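PDB 6C72: particle-associated glycoside hydrolase from Acinetobacter phage Fri1, which degrades the capsular polysaccharide of Acinetobacter baumannii as a tailspike depolymerase, apparently clearing the way for the phage to enter its host. Local coordinates for residues L241-R247 with R269-V275; Q94-R98 with Q109-L113; K205-S209 with D235-F239; F411-L416 with I437-Q441; V297-D301 with V321-L325. All coordinates share one frame; numbering follows the deposited sequence.

Interaction 1 of 5, residues L241-R247 with R269-V275; sequences LEGLYIR and RNTAALV
Successive coils of a parallel beta-helix meet where L241-R247 lies against R269-V275, with E242 held by R269 and N270 at the corner that leads into strands 244-247 and 272-275. R269 grips the carboxylate side-on: NE reaches E242 OE2 at 2.7 Å, almost straight at 175°, and NH2 reaches E242 OE1 at 2.9 Å on its syn lone pair. The carboxylate and guanidinium planes are nearly coplanar. N270 ND2 adds a bond of 2.6 Å to E242 OE2 from the anti side, giving this buried oxygen two donors, and the three bonds fix the carboxylate's rotation. A bend at chi3 of R269 (69°) turns its head back onto E242, while L241 CD2 lies over one guanidinium face, toward its rim, 3.8 Å from R269 NH1.

Before the corner at G243, L241 O accepts from both R269 N and N270 N; the parallel pairing of the two strands follows, through A273 N to L244 O (2.9 Å), I246 N to A273 O, and V275 N to I246 O. The strand axes run 2° from parallel. On one sheet face I246 CD1 packs 3.6 Å from L274 CD2, beside F259 of strand 255-260; on the other, Y245 CE1 touches V275 CG2 at 3.5 Å. Equivalent positions in register, one coil apart and alternating between two faces, are the stacking pattern of parallel beta-helix tailspikes.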
# COMPACT_ATOMS: atom_id res chain seq x y z
N LEU A 241 4.40 24.23 22.54
CA LEU A 241 3.35 23.98 21.57
C LEU A 241 3.45 22.54 21.07
O LEU A 241 2.73 21.66 21.56
CB LEU A 241 3.42 24.97 20.41
CG LEU A 241 3.28 26.43 20.85
CD1 LEU A 241 3.39 27.37 19.67
CD2 LEU A 241 1.96 26.67 21.58
N GLU A 242 4.38 22.28 20.15
CA GLU A 242 4.53 20.95 19.56
C GLU A 242 6.01 20.60 19.43
O GLU A 242 6.86 21.46 19.18
CB GLU A 242 3.88 20.85 18.17
CG GLU A 242 2.37 20.71 18.20
CD GLU A 242 1.66 22.06 18.20
OE1 GLU A 242 2.26 23.05 17.72
OE2 GLU A 242 0.52 22.12 18.70
N GLY A 243 6.30 19.31 19.57
CA GLY A 243 7.63 18.84 19.21
C GLY A 243 7.90 18.96 17.73
O GLY A 243 9.02 19.27 17.32
N LEU A 244 6.88 18.73 16.90
CA LEU A 244 6.96 18.82 15.45
C LEU A 244 5.75 19.59 14.94
O LEU A 244 4.63 19.33 15.38
CB LEU A 244 7.00 17.42 14.82
CG LEU A 244 6.81 17.30 13.30
CD1 LEU A 244 7.94 17.94 12.51
CD2 LEU A 244 6.59 15.84 12.89
N TYR A 245 5.99 20.54 14.04
CA TYR A 245 4.94 21.41 13.50
C TYR A 245 5.25 21.66 12.04
O TYR A 245 6.33 22.16 11.70
CB TYR A 245 4.88 22.71 14.29
CG TYR A 245 3.80 23.69 13.88
CD1 TYR A 245 2.55 23.66 14.46
CD2 TYR A 245 4.06 24.68 12.93
CE1 TYR A 245 1.57 24.57 14.12
CE2 TYR A 245 3.08 25.59 12.56
CZ TYR A 245 1.83 25.53 13.16
OH TYR A 245 0.85 26.44 12.81
N ILE A 246 4.33 21.29 11.15
CA ILE A 246 4.58 21.37 9.72
C ILE A 246 3.55 22.29 9.09
O ILE A 246 2.36 21.95 9.02
CB ILE A 246 4.55 19.99 9.07
CG1 ILE A 246 5.46 19.02 9.86
CG2 ILE A 246 4.93 20.12 7.61
CD1 ILE A 246 5.67 17.67 9.20
N ARG A 247 4.01 23.43 8.58
CA ARG A 247 3.10 24.37 7.93
C ARG A 247 3.84 25.07 6.81
O ARG A 247 4.70 25.92 7.08
CB ARG A 247 2.55 25.37 8.95
CG ARG A 247 1.49 26.27 8.37
CD ARG A 247 1.06 27.37 9.29
NE ARG A 247 -0.11 28.00 8.71
CZ ARG A 247 -0.56 29.21 9.02
NH1 ARG A 247 0.07 29.94 9.93
NH2 ARG A 247 -1.65 29.68 8.41
N ARG A 269 0.79 21.59 24.00
CA ARG A 269 -0.37 21.68 23.13
C ARG A 269 -0.64 20.31 22.49
O ARG A 269 -1.56 19.61 22.92
CB ARG A 269 -0.19 22.77 22.07
CG ARG A 269 -1.51 23.13 21.35
CD ARG A 269 -1.45 24.48 20.63
NE ARG A 269 -0.56 24.47 19.48
CZ ARG A 269 -0.27 25.53 18.73
NH1 ARG A 269 -0.82 26.72 19.00
NH2 ARG A 269 0.56 25.40 17.70
N ASN A 270 0.14 19.93 21.48
CA ASN A 270 0.09 18.61 20.87
C ASN A 270 1.50 18.04 20.79
O ASN A 270 2.47 18.80 20.72
CB ASN A 270 -0.50 18.66 19.45
CG ASN A 270 -1.75 19.51 19.37
OD1 ASN A 270 -2.81 19.12 19.85
ND2 ASN A 270 -1.63 20.69 18.79
N THR A 271 1.62 16.72 20.80
CA THR A 271 2.95 16.15 20.59
C THR A 271 3.47 16.54 19.22
O THR A 271 4.68 16.72 19.04
CB THR A 271 2.94 14.62 20.72
OG1 THR A 271 2.16 14.04 19.67
CG2 THR A 271 2.43 14.17 22.09
N ALA A 272 2.59 16.65 18.23
CA ALA A 272 2.97 16.99 16.87
C ALA A 272 1.73 17.50 16.14
O ALA A 272 0.61 17.11 16.46
CB ALA A 272 3.57 15.79 16.13
N ALA A 273 1.95 18.36 15.14
CA ALA A 273 0.83 18.91 14.39
C ALA A 273 1.19 19.03 12.93
O ALA A 273 2.30 19.47 12.59
CB ALA A 273 0.39 20.28 14.94
N LEU A 274 0.27 18.60 12.07
CA LEU A 274 0.34 18.84 10.63
C LEU A 274 -0.70 19.89 10.31
O LEU A 274 -1.89 19.68 10.56
CB LEU A 274 0.08 17.56 9.83
CG LEU A 274 0.90 16.31 10.20
CD1 LEU A 274 0.72 15.25 9.13
CD2 LEU A 274 2.36 16.66 10.35
N VAL A 275 -0.26 21.01 9.74
CA VAL A 275 -1.12 22.17 9.53
C VAL A 275 -1.28 22.50 8.05
O VAL A 275 -2.38 22.85 7.60
CB VAL A 275 -0.57 23.38 10.31
CG1 VAL A 275 -1.42 24.60 10.07
CG2 VAL A 275 -0.49 23.04 11.79

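Interaction 2 of 5, residues Q94-R98 with Q109-L113; sequences QAGLR and QTTIL
Q109 reaches from the start of helix 110-122 to the backbone of L97 and R98, and each part of its side chain meets something there. CB lies 4.1 Å from L97 CD1. With chi1 at -45°, CG stands anti to the carbonyl carbon, and the chain then runs on extended, bringing CD to 3.9 Å from L97 CG; the two side chains cross at about a right angle. At the tip OE1 accepts from R98 N over 2.8 Å, a nearly linear bond (177°) in the carbonyl plane and on a lone pair of OE1. NE2 completes the pairing with a weak bond to R98 O at 3.3 Å. One amide thus addresses both the N-H and the C=O of a single residue, as a neighbouring strand might, and the strong bond, with the weak one beside it, sets the amide's orientation.

Q109 occupies the N-cap position of the helix, which packs through Q109 and L113 on A137 of strand 133-140, in one of the first coils of the beta-helix. The geometry is consistent with the terminal helix that covers the open end of many such solenoids. A turn further on, I112 faces the same loop: its CG2 sits 3.8 Å from A95 CB and 3.9 Å from L97 CB, whereas CD1 comes 4.0 Å from G96 O. G96 has a positive phi of 101°, the bend that carries the chain past I112 toward Q109.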
# COMPACT_ATOMS: atom_id res chain seq x y z
N GLN A 94 34.26 22.12 15.46
CA GLN A 94 35.30 22.75 14.65
C GLN A 94 34.98 24.20 14.31
O GLN A 94 35.79 24.85 13.63
CB GLN A 94 35.54 21.93 13.37
CG GLN A 94 36.03 20.51 13.66
CD GLN A 94 36.05 19.61 12.44
OE1 GLN A 94 35.11 19.61 11.63
NE2 GLN A 94 37.11 18.83 12.29
N ALA A 95 33.83 24.72 14.75
CA ALA A 95 33.54 26.15 14.72
C ALA A 95 33.56 26.76 16.11
O ALA A 95 33.17 27.92 16.27
CB ALA A 95 32.19 26.41 14.06
N GLY A 96 33.98 26.01 17.12
CA GLY A 96 34.07 26.52 18.47
C GLY A 96 32.95 26.12 19.38
O GLY A 96 32.95 26.53 20.55
N LEU A 97 31.99 25.33 18.91
CA LEU A 97 30.89 24.91 19.78
C LEU A 97 31.42 24.12 20.98
O LEU A 97 32.28 23.24 20.82
CB LEU A 97 29.88 24.08 18.98
CG LEU A 97 28.57 23.78 19.71
CD1 LEU A 97 27.41 24.33 18.89
CD2 LEU A 97 28.43 22.30 19.93
N ARG A 98 30.95 24.45 22.17
CA ARG A 98 31.43 23.79 23.38
C ARG A 98 30.69 22.48 23.59
O ARG A 98 29.45 22.47 23.66
CB ARG A 98 31.28 24.71 24.60
CG ARG A 98 32.31 25.84 24.71
CD ARG A 98 32.05 26.75 25.93
NE ARG A 98 32.21 26.04 27.21
CZ ARG A 98 32.07 26.60 28.41
NH1 ARG A 98 31.75 27.89 28.53
NH2 ARG A 98 32.26 25.86 29.51
N GLN A 109 24.74 29.31 21.92
CA GLN A 109 25.68 28.99 20.86
C GLN A 109 24.99 29.07 19.50
O GLN A 109 25.40 28.41 18.54
CB GLN A 109 26.31 27.61 21.07
CG GLN A 109 26.76 27.35 22.52
CD GLN A 109 27.85 26.28 22.65
OE1 GLN A 109 29.02 26.52 22.33
NE2 GLN A 109 27.46 25.09 23.08
N THR A 110 23.93 29.88 19.42
CA THR A 110 23.13 29.99 18.19
C THR A 110 23.99 30.43 17.01
O THR A 110 23.94 29.82 15.93
CB THR A 110 21.97 30.95 18.42
OG1 THR A 110 21.06 30.38 19.38
CG2 THR A 110 21.23 31.26 17.12
N THR A 111 24.80 31.46 17.20
CA THR A 111 25.59 31.99 16.10
C THR A 111 26.55 30.94 15.55
O THR A 111 26.71 30.82 14.33
CB THR A 111 26.34 33.24 16.56
OG1 THR A 111 25.39 34.24 16.95
CG2 THR A 111 27.22 33.79 15.45
N ILE A 112 27.17 30.15 16.43
CA ILE A 112 28.15 29.16 15.99
C ILE A 112 27.48 28.08 15.16
O ILE A 112 27.96 27.73 14.07
CB ILE A 112 28.90 28.57 17.19
CG1 ILE A 112 29.83 29.61 17.81
CG2 ILE A 112 29.65 27.30 16.78
CD1 ILE A 112 30.38 29.19 19.13
N LEU A 113 26.36 27.53 15.65
CA LEU A 113 25.69 26.44 14.93
C LEU A 113 25.17 26.92 13.59
O LEU A 113 25.28 26.21 12.58
CB LEU A 113 24.55 25.85 15.77
CG LEU A 113 23.75 24.71 15.12
CD1 LEU A 113 24.68 23.59 14.67
CD2 LEU A 113 22.68 24.15 16.07

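Interaction 3 of 5, residues K205-S209 with D235-F239; sequences KMLGS and DTSGF
F239 owes its contact with M206 to its first torsion: chi1 of -74° sets CG anti to the carbonyl carbon and brings CZ to 3.7 Å from M206 CB, so that the ring lies against the end of segment 205-209. In M206 a chi1 of -56° directs CG and SD, which run beside T236. The setting is a pair of parallel strands, 204-207 and 234-237, stacked on consecutive coils of the beta-helix, with their local axes 4.6 Å apart at closest approach.

Three backbone bonds hold the pairing: M206 N to D235 O at 2.9 Å, S237 N to M206 O at 3.0 Å, and G208 N to S237 O. Side chains alternate between two faces. M206 and T236 point the same way, while K205, D235, L207 and S237 occupy the other face. Beyond the strands, G208 CA sits 3.9 Å from the centroid of the F239 ring and close to its normal, a CH-pi contact over the face; at G208 the backbone of G238 and F239 comes too close to leave room for a CB. M206 O lies instead at the ring edge.

K205 runs extended over D235, its CG 4.0 Å from D235 CB, without a direct charge contact; D235 OD1 bonds instead to N263. S237 OG is bonded to D266, and it also accepts a hydrogen bond from a water 3.2 Å away, which itself accepts from K205 NZ at 3.0 Å.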
# COMPACT_ATOMS: atom_id res chain seq x y z
N LYS A 205 18.03 14.27 20.74
CA LYS A 205 16.82 14.60 21.47
C LYS A 205 16.67 16.11 21.56
O LYS A 205 17.65 16.82 21.81
CB LYS A 205 16.83 14.00 22.88
CG LYS A 205 15.55 14.25 23.66
CD LYS A 205 15.39 13.26 24.79
CE LYS A 205 14.03 13.41 25.46
NZ LYS A 205 13.81 12.35 26.50
N MET A 206 15.46 16.60 21.35
CA MET A 206 15.16 18.03 21.45
C MET A 206 14.35 18.27 22.71
O MET A 206 13.41 17.53 23.01
CB MET A 206 14.41 18.53 20.21
CG MET A 206 15.14 18.26 18.88
SD MET A 206 14.27 18.80 17.36
CE MET A 206 15.10 20.30 16.95
N LEU A 207 14.73 19.30 23.47
CA LEU A 207 14.12 19.60 24.76
C LEU A 207 13.52 21.01 24.74
O LEU A 207 14.10 21.93 24.15
CB LEU A 207 15.16 19.49 25.91
CG LEU A 207 15.68 18.07 26.15
CD1 LEU A 207 16.80 18.05 27.20
CD2 LEU A 207 14.56 17.11 26.57
N GLY A 208 12.40 21.16 25.45
CA GLY A 208 11.68 22.43 25.46
C GLY A 208 12.28 23.51 26.34
O GLY A 208 12.04 24.69 26.09
N SER A 209 13.05 23.14 27.37
CA SER A 209 13.66 24.15 28.22
C SER A 209 14.63 24.97 27.39
O SER A 209 15.30 24.44 26.50
CB SER A 209 14.35 23.53 29.44
OG SER A 209 15.50 22.75 29.11
N ASP A 235 13.92 12.22 19.31
CA ASP A 235 12.89 12.40 20.31
C ASP A 235 12.67 13.89 20.54
O ASP A 235 13.58 14.70 20.33
CB ASP A 235 13.27 11.71 21.63
CG ASP A 235 13.39 10.19 21.50
OD1 ASP A 235 13.16 9.64 20.40
OD2 ASP A 235 13.69 9.53 22.52
N THR A 236 11.45 14.25 20.91
CA THR A 236 11.14 15.62 21.30
C THR A 236 10.34 15.60 22.59
O THR A 236 9.43 14.78 22.75
CB THR A 236 10.35 16.39 20.20
OG1 THR A 236 9.12 15.70 19.93
CG2 THR A 236 11.16 16.51 18.92
N SER A 237 10.67 16.50 23.52
CA SER A 237 10.02 16.47 24.82
C SER A 237 10.00 17.86 25.43
O SER A 237 11.00 18.57 25.39
CB SER A 237 10.74 15.50 25.77
OG SER A 237 10.28 15.69 27.10
N GLY A 238 8.86 18.23 25.99
CA GLY A 238 8.75 19.41 26.82
C GLY A 238 8.42 20.70 26.11
O GLY A 238 8.52 21.77 26.73
N PHE A 239 8.01 20.66 24.84
CA PHE A 239 7.81 21.90 24.10
C PHE A 239 6.47 22.55 24.44
O PHE A 239 5.49 21.88 24.79
CB PHE A 239 7.96 21.65 22.60
CG PHE A 239 9.39 21.45 22.19
CD1 PHE A 239 10.20 22.54 21.89
CD2 PHE A 239 9.96 20.18 22.24
CE1 PHE A 239 11.54 22.36 21.58
CE2 PHE A 239 11.30 20.00 21.92
CZ PHE A 239 12.09 21.08 21.59
O HOH W 1 11.45 12.97 28.25

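Interaction 4 of 5, residues F411-L416 with I437-Q441; sequences FSYNTL and IVATQ
F411 opens the contact with one ring atom: CE2 lies 4.0 Å from V438 CG1, the two side chains crossing at about a right angle. CG stands opposite the backbone N in F411 (chi1 172°), which sends the ring toward the short, weakly bonded helical turn at 438-441; further out the ring stacks with F433 and meets F398 edge-to-face. S412 follows, its OG 3.8 Å from V438 CG2. That methyl is a neighbour rather than a polar partner, since S412 OG is hydrogen-bonded to N436 ND2, just before the helix, and N436 OD1 in turn accepts from V438 N. N436 therefore ties the start of the helical turn to this serine.

The segment belongs to the later coils of the beta-helix, where strand 412-413 pairs in parallel with 384-385 and the helical turn follows strand 422-429. Here the two segments share no hydrogen bond; their contact is made by side chains on backbone and on one another.

T415 next offers its carbonyl: T415 O lies 3.4 Å from V438 CG2 and 3.8 Å from I437 CG2, both of them methyl carbons. Its hydroxyl turns back along its own segment, T415 OG1 donating to Y413 O at 2.8 Å from above the carbonyl plane, and bonds also with T386. L416 ends the walk with CD2 3.8 Å from I437 CG2. Q441 reaches across obliquely, placing NE2 3.9 Å from L416 CD2, while Q441 OE1 accepts from V417 N, the backbone amide directly after L416, in strand 416-418.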
# COMPACT_ATOMS: atom_id res chain seq x y z
N PHE A 411 -17.90 1.41 20.81
CA PHE A 411 -17.16 1.52 19.56
C PHE A 411 -16.76 2.96 19.29
O PHE A 411 -15.65 3.23 18.82
CB PHE A 411 -17.99 0.96 18.40
CG PHE A 411 -17.39 1.22 17.05
CD1 PHE A 411 -16.43 0.37 16.53
CD2 PHE A 411 -17.80 2.30 16.28
CE1 PHE A 411 -15.88 0.60 15.29
CE2 PHE A 411 -17.26 2.54 15.04
CZ PHE A 411 -16.30 1.69 14.54
N SER A 412 -17.64 3.90 19.60
CA SER A 412 -17.41 5.30 19.28
C SER A 412 -18.26 6.15 20.20
O SER A 412 -19.18 5.66 20.86
CB SER A 412 -17.71 5.60 17.81
OG SER A 412 -19.06 5.32 17.50
N TYR A 413 -17.94 7.43 20.24
CA TYR A 413 -18.73 8.41 20.95
C TYR A 413 -19.17 9.47 19.95
O TYR A 413 -18.35 9.99 19.19
CB TYR A 413 -17.91 9.05 22.09
CG TYR A 413 -18.48 10.36 22.57
CD1 TYR A 413 -19.63 10.41 23.35
CD2 TYR A 413 -17.87 11.56 22.22
CE1 TYR A 413 -20.16 11.62 23.77
CE2 TYR A 413 -18.38 12.78 22.63
CZ TYR A 413 -19.52 12.80 23.41
OH TYR A 413 -20.03 14.02 23.82
N ASN A 414 -20.48 9.74 19.91
CA ASN A 414 -21.00 10.90 19.17
C ASN A 414 -20.59 10.87 17.70
O ASN A 414 -20.35 11.91 17.09
CB ASN A 414 -20.54 12.20 19.83
CG ASN A 414 -21.36 13.41 19.41
OD1 ASN A 414 -22.56 13.31 19.14
ND2 ASN A 414 -20.70 14.57 19.34
N THR A 415 -20.46 9.67 17.12
CA THR A 415 -19.96 9.50 15.76
C THR A 415 -21.09 9.12 14.81
O THR A 415 -22.03 8.42 15.19
CB THR A 415 -18.84 8.46 15.76
OG1 THR A 415 -17.80 8.91 16.64
CG2 THR A 415 -18.25 8.28 14.39
N LEU A 416 -21.00 9.61 13.56
CA LEU A 416 -21.97 9.30 12.51
C LEU A 416 -21.21 8.83 11.28
O LEU A 416 -20.17 9.40 10.93
CB LEU A 416 -22.81 10.51 12.15
CG LEU A 416 -23.59 11.22 13.25
CD1 LEU A 416 -24.00 12.61 12.77
CD2 LEU A 416 -24.82 10.39 13.64
N ILE A 437 -25.82 4.64 16.97
CA ILE A 437 -26.44 4.74 15.65
C ILE A 437 -25.52 4.22 14.55
O ILE A 437 -26.00 3.82 13.49
CB ILE A 437 -26.87 6.20 15.40
CG1 ILE A 437 -27.77 6.29 14.16
CG2 ILE A 437 -25.63 7.12 15.31
CD1 ILE A 437 -28.40 7.64 13.98
N VAL A 438 -24.20 4.20 14.79
CA VAL A 438 -23.28 3.66 13.80
C VAL A 438 -23.67 2.24 13.42
O VAL A 438 -23.52 1.82 12.26
CB VAL A 438 -21.82 3.72 14.32
CG1 VAL A 438 -20.86 2.92 13.43
CG2 VAL A 438 -21.35 5.16 14.46
N ALA A 439 -24.20 1.48 14.38
CA ALA A 439 -24.57 0.10 14.09
C ALA A 439 -25.71 0.00 13.07
O ALA A 439 -25.83 -1.03 12.41
CB ALA A 439 -24.96 -0.63 15.38
N THR A 440 -26.51 1.05 12.91
CA THR A 440 -27.57 1.03 11.90
C THR A 440 -27.17 1.73 10.61
O THR A 440 -27.94 1.73 9.66
CB THR A 440 -28.86 1.69 12.45
OG1 THR A 440 -28.71 3.11 12.51
CG2 THR A 440 -29.21 1.16 13.83
N GLN A 441 -25.98 2.31 10.56
CA GLN A 441 -25.52 3.09 9.42
C GLN A 441 -24.45 2.39 8.61
O GLN A 441 -24.52 2.38 7.38
CB GLN A 441 -24.97 4.44 9.88
CG GLN A 441 -25.98 5.35 10.53
CD GLN A 441 -25.30 6.58 11.08
OE1 GLN A 441 -24.13 6.54 11.48
NE2 GLN A 441 -26.02 7.69 11.09

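Interaction 5 of 5, residues V297-D301 with V321-L325; sequences VYLFD and VFNAL
L299 and F300 meet F322 and its neighbours without any hydrogen bond between the two segments. L299 spreads its two methyls over the opposing strand: CD2 lies 3.8 Å from F322 CB and 4.1 Å from A324 CB, and CD1 lies 3.6 Å from N323 O. Alongside, the rings of F300 and F322 form an edge-to-face pair, with centroids 5.8 Å apart and planes at 62°. The edge belongs to F322, whose CE1 comes over the face of F300 at 4.1 Å from F300 CG.

Torsions account for the approach. F300 holds CG anti to its own N (chi1 174°), whereas F322 holds CG beside it (chi1 -53°), and the two side chains converge obliquely. All four principal residues, L299, F300, F322 and A324, are buried, and the side chains that meet are all apolar.

The next shell fixes these positions. F322 stacks on F355 of strand 354-357 and also meets F287 of strand 286-289 with nearly parallel planes, forming a column of aromatic rings from three consecutive coils; F300 in turn has an edge-to-face contact with F287. L299 is held by backbone bonds to T271 and T333, and its carbonyl O also accepts from T271 OG1. The nearest CA atoms of the two segments, L299 and A324, are 7.0 Å apart, too far for neighbouring strands in one sheet. The contact instead spans the interior between different faces, and stacked phenylalanines in such a core are a familiar feature of parallel beta-helices.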
# COMPACT_ATOMS: atom_id res chain seq x y z
N VAL A 297 -3.36 19.81 25.22
CA VAL A 297 -4.62 20.04 24.49
C VAL A 297 -5.07 18.77 23.78
O VAL A 297 -6.13 18.21 24.09
CB VAL A 297 -4.48 21.21 23.50
CG1 VAL A 297 -5.83 21.54 22.86
CG2 VAL A 297 -3.86 22.43 24.21
N TYR A 298 -4.28 18.30 22.81
CA TYR A 298 -4.58 17.07 22.10
C TYR A 298 -3.33 16.20 22.03
O TYR A 298 -2.23 16.60 22.42
CB TYR A 298 -5.08 17.32 20.67
CG TYR A 298 -6.20 18.32 20.53
CD1 TYR A 298 -7.40 18.14 21.19
CD2 TYR A 298 -6.08 19.42 19.67
CE1 TYR A 298 -8.44 19.04 21.05
CE2 TYR A 298 -7.13 20.32 19.50
CZ TYR A 298 -8.30 20.12 20.20
OH TYR A 298 -9.35 20.99 20.06
N LEU A 299 -3.51 14.99 21.50
CA LEU A 299 -2.39 14.08 21.35
C LEU A 299 -1.65 14.32 20.03
O LEU A 299 -0.46 14.65 20.03
CB LEU A 299 -2.88 12.63 21.47
CG LEU A 299 -1.87 11.50 21.34
CD1 LEU A 299 -0.68 11.66 22.30
CD2 LEU A 299 -2.59 10.18 21.60
N PHE A 300 -2.35 14.17 18.91
CA PHE A 300 -1.77 14.33 17.58
C PHE A 300 -2.80 15.07 16.74
O PHE A 300 -3.97 14.68 16.72
CB PHE A 300 -1.42 12.97 16.97
CG PHE A 300 -0.95 13.05 15.55
CD1 PHE A 300 0.38 13.25 15.25
CD2 PHE A 300 -1.86 12.93 14.51
CE1 PHE A 300 0.79 13.34 13.94
CE2 PHE A 300 -1.44 13.02 13.20
CZ PHE A 300 -0.12 13.21 12.92
N ASP A 301 -2.40 16.15 16.09
CA ASP A 301 -3.37 17.09 15.54
C ASP A 301 -3.08 17.37 14.07
O ASP A 301 -2.10 18.04 13.74
CB ASP A 301 -3.36 18.39 16.35
CG ASP A 301 -4.63 19.23 16.15
OD1 ASP A 301 -5.61 18.72 15.58
OD2 ASP A 301 -4.64 20.40 16.59
N VAL A 321 2.66 4.40 17.50
CA VAL A 321 1.97 4.31 18.78
C VAL A 321 1.43 5.69 19.13
O VAL A 321 2.17 6.68 19.09
CB VAL A 321 2.88 3.78 19.90
CG1 VAL A 321 2.16 3.87 21.26
CG2 VAL A 321 3.34 2.35 19.61
N PHE A 322 0.15 5.76 19.46
CA PHE A 322 -0.48 6.93 20.03
C PHE A 322 -0.89 6.57 21.45
O PHE A 322 -1.68 5.64 21.64
CB PHE A 322 -1.69 7.37 19.21
CG PHE A 322 -1.39 7.55 17.76
CD1 PHE A 322 -0.89 8.77 17.28
CD2 PHE A 322 -1.63 6.52 16.86
CE1 PHE A 322 -0.61 8.94 15.93
CE2 PHE A 322 -1.36 6.69 15.50
CZ PHE A 322 -0.85 7.90 15.03
N ASN A 323 -0.35 7.28 22.43
CA ASN A 323 -0.50 6.88 23.82
C ASN A 323 -0.72 8.11 24.68
O ASN A 323 0.07 9.06 24.63
CB ASN A 323 0.73 6.09 24.28
CG ASN A 323 0.53 5.41 25.61
OD1 ASN A 323 -0.54 5.49 26.20
ND2 ASN A 323 1.57 4.73 26.09
N ALA A 324 -1.76 8.09 25.50
CA ALA A 324 -2.05 9.24 26.35
C ALA A 324 -2.62 8.76 27.68
O ALA A 324 -3.37 7.78 27.73
CB ALA A 324 -3.02 10.22 25.67
N LEU A 325 -2.22 9.43 28.74
CA LEU A 325 -2.85 9.28 30.04
C LEU A 325 -3.74 10.48 30.28
O LEU A 325 -3.54 11.56 29.71
CB LEU A 325 -1.81 9.16 31.16
CG LEU A 325 -0.78 8.03 31.04
CD1 LEU A 325 0.32 8.16 32.11
CD2 LEU A 325 -1.46 6.67 31.10

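In the fold
Along the chain the contacts come in the order 2, 3, 1, 5, 4, each closing before the next opens, and they follow the beta-helix from its N-terminal end. Interactions 2 and 4 lie on opposite sides of the chain's centre, their own centres 56 Å apart. The middle three are close: centres are 12 Å apart for interactions 1 and 3 and 11 Å for 1 and 5. G243 CA packs 3.5 Å from T236 OG1, and R269 O lies 2.9 Å from V297 N, a probable hydrogen bond between coils. Strands 272-275 and 300-302 are direct neighbours, so interactions 3, 1 and 5 form a connected run of coils in the middle of the beta-helix, with 2 and 4 lying toward its ends.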